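PDB 2RBD: BH2358 protein from Bacillus halodurans C-125, which is of unknown function but adopts a ferritin-like four-helix fold and is probably a structural component of the spore coat. Local coordinates for residues T28-I33 and P78-D83; G35-I40 and A58-N63; E102-I107 and K150-K155. All coordinates share one frame; numbering follows the deposited sequence.

Contact 1: residues T28-I33 and P78-D83; sequences TNNGLI and PPAPPD
Asn30, on helix 16-42 of this ferritin-like four-helix bundle, packs its amide under the methyl of Ala80 in the proline-rich crossover that joins helix 46-72 to helix 100-124. The evidence is the spread of distances: Ala80 CB lies 3.5 Å from Asn30 CG, and Asn30 ND2 and OD1 are nearly as close to it. Such near-equal values place the methyl over the amide face, almost straight above CG. The CB of Asn30 points toward the loop; CG stands anti to the carbonyl carbon (chi1 -73°), and a modest amide twist (chi2 -22°) leaves ND2 on the side of Pro78 and Pro79.

The polar link across the contact is made by water. Asn30 ND2 donates to water 2 at 3.0 Å, and that water donates in turn to Pro79 O at 2.6 Å. Asn30 ND2 also donates to water 3 at 3.2 Å, which lies 2.7 Å from Pro78 O. Two solvent acceptors thus match the two hydrogens of ND2 and fix the amide against carbonyls that prolines, lacking N-H groups, bring in an extended chain.

On the bundle side, Pro78 rests on Trp23 and Leu26, while Asn29 reaches helix 46-72 through Asn63 and Glu62. Outward, Pro79 packs on Ile159 and Pro81 on Glu102, both of the second subunit, so the loop lies between its own helix and a neighbour. Farther along the loop, Pro81 CD sits against the backbone oxygen of Asn30, and water 1 lies within hydrogen-bonding distance of both Pro81 O and Asn30 O, 2.8 Å from Asn30 O.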
loop_
_atom_site.group_PDB
_atom_site.type_symbol
_atom_site.label_atom_id
_atom_site.label_comp_id
_atom_site.label_asym_id
_atom_site.label_seq_id
_atom_site.Cartn_x
_atom_site.Cartn_y
_atom_site.Cartn_z
ATOM N N THR A 28 2.195 9.909 -13.517
ATOM C CA THR A 28 2.166 8.457 -13.748
ATOM C C THR A 28 1.406 8.138 -15.047
ATOM O O THR A 28 1.914 7.393 -15.904
ATOM C CB THR A 28 1.629 7.724 -12.534
ATOM O OG1 THR A 28 2.482 8.040 -11.418
ATOM C CG2 THR A 28 1.663 6.196 -12.792
ATOM N N ASN A 29 0.228 8.733 -15.205
ATOM C CA ASN A 29 -0.545 8.560 -16.432
ATOM C C ASN A 29 0.268 9.002 -17.663
ATOM O O ASN A 29 0.255 8.314 -18.683
ATOM C CB ASN A 29 -1.874 9.309 -16.406
ATOM C CG ASN A 29 -2.997 8.542 -15.710
ATOM O OD1 ASN A 29 -2.774 7.448 -15.189
ATOM N ND2 ASN A 29 -4.202 9.115 -15.706
ATOM N N ASN A 30 0.929 10.145 -17.596
ATOM C CA ASN A 30 1.703 10.614 -18.739
ATOM C C ASN A 30 2.761 9.608 -19.137
ATOM O O ASN A 30 3.009 9.354 -20.317
ATOM C CB ASN A 30 2.378 11.948 -18.382
ATOM C CG ASN A 30 1.422 13.116 -18.314
ATOM O OD1 ASN A 30 0.333 13.107 -18.891
ATOM N ND2 ASN A 30 1.887 14.183 -17.659
ATOM N N GLY A 31 3.413 9.024 -18.141
ATOM C CA GLY A 31 4.441 8.011 -18.397
ATOM C C GLY A 31 3.877 6.734 -18.970
ATOM O O GLY A 31 4.454 6.104 -19.880
ATOM N N LEU A 32 2.751 6.332 -18.438
ATOM C CA LEU A 32 2.095 5.101 -18.936
ATOM C C LEU A 32 1.529 5.267 -20.342
ATOM O O LEU A 32 1.661 4.380 -21.153
ATOM C CB LEU A 32 1.021 4.609 -17.967
ATOM C CG LEU A 32 1.486 4.106 -16.590
ATOM C CD1 LEU A 32 0.238 3.689 -15.793
ATOM C CD2 LEU A 32 2.454 2.903 -16.732
ATOM N N ILE A 33 0.973 6.435 -20.658
ATOM C CA ILE A 33 0.560 6.724 -22.013
ATOM C C ILE A 33 1.745 6.547 -22.984
ATOM O O ILE A 33 1.616 5.929 -24.031
ATOM C CB ILE A 33 -0.070 8.110 -22.103
ATOM C CG1 ILE A 33 -1.455 8.111 -21.396
ATOM C CG2 ILE A 33 -0.260 8.511 -23.555
ATOM C CD1 ILE A 33 -2.027 9.510 -21.167
ATOM N N PRO A 78 2.866 18.490 -14.654
ATOM C CA PRO A 78 4.088 17.775 -14.989
ATOM C C PRO A 78 4.256 17.664 -16.510
ATOM O O PRO A 78 3.290 17.527 -17.224
ATOM C CB PRO A 78 3.856 16.371 -14.387
ATOM C CG PRO A 78 2.419 16.214 -14.376
ATOM C CD PRO A 78 1.789 17.584 -14.219
ATOM N N PRO A 79 5.471 17.699 -17.003
ATOM C CA PRO A 79 5.688 17.569 -18.438
ATOM C C PRO A 79 5.463 16.134 -18.882
ATOM O O PRO A 79 5.969 15.226 -18.243
ATOM C CB PRO A 79 7.141 17.972 -18.603
ATOM C CG PRO A 79 7.749 17.646 -17.275
ATOM C CD PRO A 79 6.710 17.928 -16.252
ATOM N N ALA A 80 4.742 15.970 -19.977
ATOM C CA ALA A 80 4.434 14.676 -20.558
ATOM C C ALA A 80 5.315 14.344 -21.755
ATOM O O ALA A 80 5.603 15.208 -22.585
ATOM C CB ALA A 80 3.011 14.674 -21.004
ATOM N N PRO A 81 5.757 13.087 -21.870
ATOM C CA PRO A 81 6.408 12.700 -23.128
ATOM C C PRO A 81 5.488 12.837 -24.322
ATOM O O PRO A 81 4.274 12.732 -24.186
ATOM C CB PRO A 81 6.739 11.238 -22.907
ATOM C CG PRO A 81 6.796 11.082 -21.460
ATOM C CD PRO A 81 5.765 12.007 -20.885
ATOM N N PRO A 82 6.051 13.089 -25.521
ATOM C CA PRO A 82 5.248 13.274 -26.694
ATOM C C PRO A 82 4.689 11.982 -27.256
ATOM O O PRO A 82 5.087 10.878 -26.829
ATOM C CB PRO A 82 6.246 13.860 -27.701
ATOM C CG PRO A 82 7.519 13.317 -27.309
ATOM C CD PRO A 82 7.485 13.232 -25.813
ATOM N N ASP A 83 3.795 12.129 -28.222
ATOM C CA ASP A 83 3.263 11.016 -28.972
ATOM C C ASP A 83 4.403 10.405 -29.812
ATOM O O ASP A 83 5.518 10.968 -29.874
ATOM C CB ASP A 83 2.081 11.509 -29.814
ATOM C CG ASP A 83 1.205 10.397 -30.343
ATOM O OD1 ASP A 83 1.459 9.196 -30.104
ATOM O OD2 ASP A 83 0.227 10.715 -31.036
HETATM O O HOH W 1 2.578 11.014 -22.581
HETATM O O HOH W 2 4.672 13.674 -16.537
HETATM O O HOH W 3 0.596 17.114 -17.468
#

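Contact 2: residues G35-I40 and A58-N63; sequences GYRSFI and AMQDEN
Tyr36 OH is hydrogen-bonded to Asp110 OD2 on helix 100-124, which anchors the far end of a ring whose CD2 and CE2 atoms meet the methyl of Met59, a selenomethionine. Met59 CE approaches Tyr36 CD2 to 3.5 Å and Tyr36 CE2 to 3.7 Å, so it comes obliquely against the CD2-CE2 bond, off the ring centre. The selenium of Met59 is 5.4 Å from the Tyr36 ring centroid and 36° off the normal, an oblique Met-aromatic contact. The bend at chi3 of Met59 (-71°) turns the methyl toward the CD2-CE2 bond, and the two side chains cross at about a right angle. The contact joins the two arms of the helical hairpin 16-42/46-72 of the ferritin-like bundle, where Tyr36 also packs on Ile52.

Beside this apolar pair, Arg37 and Gln60, each one residue after Tyr36 and Met59 on these antiparallel helices, also meet crosswise, with guanidinium and amide planes 80° apart. Arg37 NH2 stands 3.1 Å from Gln60 NE2, but as modelled two N-H donors face each other, so no bond forms. Arg37 NE has a long, weak ion pair with Asp83 of the crossover loop.

The nearest CA atoms, Tyr36 and Met59, are 10.8 Å apart, which leaves the segments joined by side-chain ends alone. The attraction probably comes mainly from dispersion between methyl, selenium and ring; the facing donors Arg37 NH2 and Gln60 NE2 probably add none.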
loop_
_atom_site.group_PDB
_atom_site.type_symbol
_atom_site.label_atom_id
_atom_site.label_comp_id
_atom_site.label_asym_id
_atom_site.label_seq_id
_atom_site.Cartn_x
_atom_site.Cartn_y
_atom_site.Cartn_z
ATOM N N GLY A 35 4.619 4.824 -22.521
ATOM C CA GLY A 35 5.021 3.409 -22.595
ATOM C C GLY A 35 4.056 2.545 -23.372
ATOM O O GLY A 35 4.470 1.697 -24.152
ATOM N N TYR A 36 2.770 2.775 -23.171
ATOM C CA TYR A 36 1.762 2.001 -23.861
ATOM C C TYR A 36 1.731 2.343 -25.366
ATOM O O TYR A 36 1.472 1.485 -26.174
ATOM C CB TYR A 36 0.376 2.210 -23.251
ATOM C CG TYR A 36 0.173 1.615 -21.888
ATOM C CD1 TYR A 36 1.229 1.185 -21.100
ATOM C CD2 TYR A 36 -1.083 1.603 -21.335
ATOM C CE1 TYR A 36 1.004 0.662 -19.808
ATOM C CE2 TYR A 36 -1.307 1.085 -20.056
ATOM C CZ TYR A 36 -0.277 0.636 -19.315
ATOM O OH TYR A 36 -0.532 0.160 -18.040
ATOM N N ARG A 37 1.971 3.600 -25.727
ATOM C CA ARG A 37 2.118 3.940 -27.141
ATOM C C ARG A 37 3.303 3.188 -27.762
ATOM O O ARG A 37 3.248 2.739 -28.917
ATOM C CB ARG A 37 2.242 5.444 -27.272
ATOM C CG ARG A 37 0.898 6.144 -27.137
ATOM C CD ARG A 37 1.097 7.646 -27.108
ATOM N NE ARG A 37 -0.161 8.349 -27.349
ATOM C CZ ARG A 37 -0.295 9.658 -27.175
ATOM N NH1 ARG A 37 0.666 10.392 -26.656
ATOM N NH2 ARG A 37 -1.422 10.245 -27.507
ATOM N N SER A 38 4.360 2.992 -26.977
ATOM C CA SER A 38 5.463 2.153 -27.471
ATOM C C SER A 38 5.000 0.701 -27.566
ATOM O O SER A 38 5.170 0.064 -28.602
ATOM C CB SER A 38 6.680 2.250 -26.578
ATOM O OG SER A 38 7.738 1.492 -27.131
ATOM N N PHE A 39 4.304 0.202 -26.534
ATOM C CA PHE A 39 3.775 -1.166 -26.579
ATOM C C PHE A 39 2.866 -1.435 -27.777
ATOM O O PHE A 39 2.898 -2.522 -28.308
ATOM C CB PHE A 39 3.022 -1.494 -25.308
ATOM C CG PHE A 39 3.890 -1.744 -24.090
ATOM C CD1 PHE A 39 5.236 -2.080 -24.164
ATOM C CD2 PHE A 39 3.296 -1.714 -22.851
ATOM C CE1 PHE A 39 5.976 -2.334 -22.998
ATOM C CE2 PHE A 39 4.019 -1.954 -21.689
ATOM C CZ PHE A 39 5.361 -2.250 -21.775
ATOM N N ILE A 40 2.083 -0.459 -28.220
ATOM C CA ILE A 40 1.267 -0.651 -29.426
ATOM C C ILE A 40 2.149 -1.091 -30.595
ATOM O O ILE A 40 1.795 -1.981 -31.342
ATOM C CB ILE A 40 0.469 0.650 -29.790
ATOM C CG1 ILE A 40 -0.858 0.667 -29.027
ATOM C CG2 ILE A 40 0.195 0.775 -31.301
ATOM C CD1 ILE A 40 -1.318 2.067 -28.711
ATOM N N ALA A 58 -8.588 6.012 -21.864
ATOM C CA ALA A 58 -9.087 6.132 -20.484
ATOM C C ALA A 58 -8.197 7.053 -19.656
ATOM O O ALA A 58 -8.681 7.922 -18.931
ATOM C CB ALA A 58 -9.229 4.754 -19.828
HETATM N N MSE A 59 -6.891 6.919 -19.827
HETATM C CA MSE A 59 -5.952 7.772 -19.091
HETATM C C MSE A 59 -5.981 9.196 -19.575
HETATM O O MSE A 59 -5.878 10.134 -18.778
HETATM C CB MSE A 59 -4.548 7.201 -19.190
HETATM C CG MSE A 59 -4.385 5.919 -18.352
HETATM SE SE MSE A 59 -2.575 5.275 -18.196
HETATM C CE MSE A 59 -2.305 4.633 -20.001
ATOM N N GLN A 60 -6.161 9.364 -20.880
ATOM C CA GLN A 60 -6.321 10.698 -21.428
ATOM C C GLN A 60 -7.569 11.366 -20.869
ATOM O O GLN A 60 -7.558 12.565 -20.580
ATOM C CB GLN A 60 -6.368 10.625 -22.944
ATOM C CG GLN A 60 -4.981 10.383 -23.529
ATOM C CD GLN A 60 -4.990 10.119 -25.012
ATOM O OE1 GLN A 60 -5.960 9.605 -25.568
ATOM N NE2 GLN A 60 -3.888 10.426 -25.645
ATOM N N ASP A 61 -8.629 10.613 -20.677
ATOM C CA ASP A 61 -9.868 11.175 -20.078
ATOM C C ASP A 61 -9.653 11.569 -18.632
ATOM O O ASP A 61 -10.123 12.638 -18.181
ATOM C CB ASP A 61 -11.044 10.181 -20.101
ATOM C CG ASP A 61 -11.532 9.853 -21.494
ATOM O OD1 ASP A 61 -11.215 10.584 -22.445
ATOM O OD2 ASP A 61 -12.275 8.852 -21.631
ATOM N N GLU A 62 -8.983 10.704 -17.871
ATOM C CA GLU A 62 -8.608 11.027 -16.502
ATOM C C GLU A 62 -7.764 12.307 -16.484
ATOM O O GLU A 62 -7.995 13.222 -15.678
ATOM C CB GLU A 62 -7.850 9.892 -15.854
ATOM C CG GLU A 62 -8.682 8.652 -15.615
ATOM C CD GLU A 62 -7.913 7.592 -14.868
ATOM O OE1 GLU A 62 -6.691 7.697 -14.694
ATOM O OE2 GLU A 62 -8.540 6.585 -14.491
ATOM N N ASN A 63 -6.792 12.347 -17.377
ATOM C CA ASN A 63 -5.898 13.512 -17.465
ATOM C C ASN A 63 -6.630 14.821 -17.722
ATOM O O ASN A 63 -6.275 15.835 -17.159
ATOM C CB ASN A 63 -4.805 13.265 -18.505
ATOM C CG ASN A 63 -3.741 12.302 -18.028
ATOM O OD1 ASN A 63 -3.804 11.804 -16.915
ATOM N ND2 ASN A 63 -2.689 12.134 -18.841
#

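Contact 3: residues E102-I107 and K150-K155; sequences EISATI and KLNKNK
Asn152 on helix 128-155 reaches across to Ser104 on helix 100-124. Its CB points toward the segment of Ser104, and chi1 of -74° places CG anti to the carbonyl carbon, with Asn152 CG 3.4 Å from Ser104 OG. At the tip, Asn152 OD1 accepts a hydrogen bond of 2.6 Å from Ser104 OG. The C=O...donor angle is 124° and the hydroxyl is tilted 24° from the carbonyl plane, so the donor comes in from the side of the oxygen and somewhat above the plane. Asn152 OD1 also lies 3.3 Å from Ser104 CB.

Helices 100-124 and 128-155 are antiparallel neighbours in the ferritin-like bundle, joined by the short turn between residues 124 and 128, and the bond ties them near the end remote from that turn. The other branch of the amide, ND2, donates to Ser108 OG, which itself is bonded to Ser104 O; both ends of the buried amide are thereby engaged by one turn of helix 100-124. Trp157 packs on both Ser104 and Asn152. Leu151, with its side chain also lodged against Leu48 and Leu51 of helix 46-72, sets its CD2 methyl 3.7 Å from Ser104 OG.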
loop_
_atom_site.group_PDB
_atom_site.type_symbol
_atom_site.label_atom_id
_atom_site.label_comp_id
_atom_site.label_asym_id
_atom_site.label_seq_id
_atom_site.Cartn_x
_atom_site.Cartn_y
_atom_site.Cartn_z
ATOM N N GLU A 102 4.199 -10.607 -21.955
ATOM C CA GLU A 102 4.836 -9.738 -20.993
ATOM C C GLU A 102 4.262 -8.304 -21.033
ATOM O O GLU A 102 4.127 -7.709 -19.967
ATOM C CB GLU A 102 6.344 -9.814 -21.124
ATOM C CG GLU A 102 6.926 -11.124 -20.568
ATOM C CD GLU A 102 6.686 -12.333 -21.454
ATOM O OE1 GLU A 102 6.716 -12.182 -22.699
ATOM O OE2 GLU A 102 6.485 -13.442 -20.899
ATOM N N ILE A 103 3.823 -7.817 -22.178
ATOM C CA ILE A 103 3.118 -6.535 -22.291
ATOM C C ILE A 103 1.826 -6.603 -21.472
ATOM O O ILE A 103 1.519 -5.719 -20.687
ATOM C CB ILE A 103 2.791 -6.209 -23.748
ATOM C CG1 ILE A 103 4.078 -5.874 -24.518
ATOM C CG2 ILE A 103 1.828 -4.996 -23.850
ATOM C CD1 ILE A 103 3.910 -5.883 -26.042
ATOM N N SER A 104 1.066 -7.678 -21.675
ATOM C CA SER A 104 -0.191 -7.849 -20.948
ATOM C C SER A 104 0.022 -7.900 -19.451
ATOM O O SER A 104 -0.722 -7.260 -18.694
ATOM C CB SER A 104 -0.924 -9.102 -21.426
ATOM O OG SER A 104 -2.267 -9.082 -20.967
ATOM N N ALA A 105 1.023 -8.653 -19.006
ATOM C CA ALA A 105 1.385 -8.738 -17.582
ATOM C C ALA A 105 1.686 -7.378 -16.994
ATOM O O ALA A 105 1.205 -7.057 -15.917
ATOM C CB ALA A 105 2.575 -9.638 -17.401
ATOM N N THR A 106 2.478 -6.593 -17.710
ATOM C CA THR A 106 2.824 -5.267 -17.283
ATOM C C THR A 106 1.628 -4.369 -17.102
ATOM O O THR A 106 1.456 -3.712 -16.055
ATOM C CB THR A 106 3.793 -4.634 -18.291
ATOM O OG1 THR A 106 4.966 -5.444 -18.337
ATOM C CG2 THR A 106 4.167 -3.204 -17.897
ATOM N N ILE A 107 0.774 -4.342 -18.109
ATOM C CA ILE A 107 -0.403 -3.521 -18.042
ATOM C C ILE A 107 -1.325 -3.986 -16.893
ATOM O O ILE A 107 -1.882 -3.193 -16.156
ATOM C CB ILE A 107 -1.146 -3.536 -19.385
ATOM C CG1 ILE A 107 -0.254 -2.896 -20.440
ATOM C CG2 ILE A 107 -2.528 -2.826 -19.223
ATOM C CD1 ILE A 107 -0.832 -2.915 -21.818
ATOM N N LYS A 150 -9.734 -11.251 -18.292
ATOM C CA LYS A 150 -10.412 -12.076 -19.323
ATOM C C LYS A 150 -9.481 -12.352 -20.516
ATOM O O LYS A 150 -9.364 -13.494 -20.988
ATOM C CB LYS A 150 -11.684 -11.398 -19.792
ATOM C CG LYS A 150 -12.855 -11.618 -18.852
ATOM C CD LYS A 150 -14.034 -10.747 -19.198
ATOM C CE LYS A 150 -15.138 -10.862 -18.140
ATOM N NZ LYS A 150 -16.281 -9.984 -18.533
ATOM N N LEU A 151 -8.786 -11.316 -20.970
ATOM C CA LEU A 151 -7.785 -11.442 -22.040
ATOM C C LEU A 151 -6.724 -12.455 -21.694
ATOM O O LEU A 151 -6.439 -13.351 -22.479
ATOM C CB LEU A 151 -7.147 -10.097 -22.356
ATOM C CG LEU A 151 -6.056 -10.038 -23.438
ATOM C CD1 LEU A 151 -6.707 -10.096 -24.790
ATOM C CD2 LEU A 151 -5.155 -8.781 -23.315
ATOM N N ASN A 152 -6.107 -12.308 -20.518
ATOM C CA ASN A 152 -5.036 -13.181 -20.108
ATOM C C ASN A 152 -5.505 -14.629 -20.013
ATOM O O ASN A 152 -4.777 -15.564 -20.386
ATOM C CB ASN A 152 -4.447 -12.701 -18.789
ATOM C CG ASN A 152 -3.587 -11.466 -18.956
ATOM O OD1 ASN A 152 -2.888 -11.336 -19.939
ATOM N ND2 ASN A 152 -3.650 -10.544 -17.988
ATOM N N LYS A 153 -6.712 -14.816 -19.516
ATOM C CA LYS A 153 -7.314 -16.153 -19.485
ATOM C C LYS A 153 -7.524 -16.691 -20.898
ATOM O O LYS A 153 -7.088 -17.811 -21.173
ATOM C CB LYS A 153 -8.629 -16.159 -18.699
ATOM C CG LYS A 153 -8.455 -15.956 -17.203
ATOM C CD LYS A 153 -9.813 -15.889 -16.527
ATOM C CE LYS A 153 -9.719 -15.821 -14.993
ATOM N NZ LYS A 153 -11.041 -15.626 -14.302
ATOM N N ASN A 154 -8.134 -15.888 -21.759
ATOM C CA ASN A 154 -8.506 -16.314 -23.115
ATOM C C ASN A 154 -7.273 -16.702 -23.934
ATOM O O ASN A 154 -7.306 -17.665 -24.729
ATOM C CB ASN A 154 -9.251 -15.202 -23.821
ATOM C CG ASN A 154 -10.669 -14.957 -23.256
ATOM O OD1 ASN A 154 -11.186 -15.768 -22.503
ATOM N ND2 ASN A 154 -11.289 -13.830 -23.639
ATOM N N LYS A 155 -6.199 -15.925 -23.771
ATOM C CA LYS A 155 -4.958 -16.093 -24.536
ATOM C C LYS A 155 -4.022 -17.139 -23.965
ATOM O O LYS A 155 -3.065 -17.548 -24.619
ATOM C CB LYS A 155 -4.226 -14.756 -24.654
ATOM C CG LYS A 155 -5.034 -13.691 -25.324
ATOM C CD LYS A 155 -5.124 -13.887 -26.856
ATOM C CE LYS A 155 -6.042 -12.833 -27.476
ATOM N NZ LYS A 155 -6.132 -12.914 -28.976
#

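In the fold
From the N terminus, helix 16-42 carries the first segments of contacts 1 and 2. Contact 2 closes first, when helix 46-72 returns antiparallel beside it; contact 1 closes later, when the crossover loop comes back over the same helix. The smaller loop therefore lies within the larger. Their centres are 8 Å apart and they touch where Asn30 and Ile33 pack on Asn63. Contact 3 follows in series, joining helix 100-124 to helix 128-155 about 17 Å (centre to centre) from contact 2. Tyr36 and Phe39 packing on Ile107, Ile103 and Thr106 connects the two helix pairs, while contacts 1 and 3 do not touch.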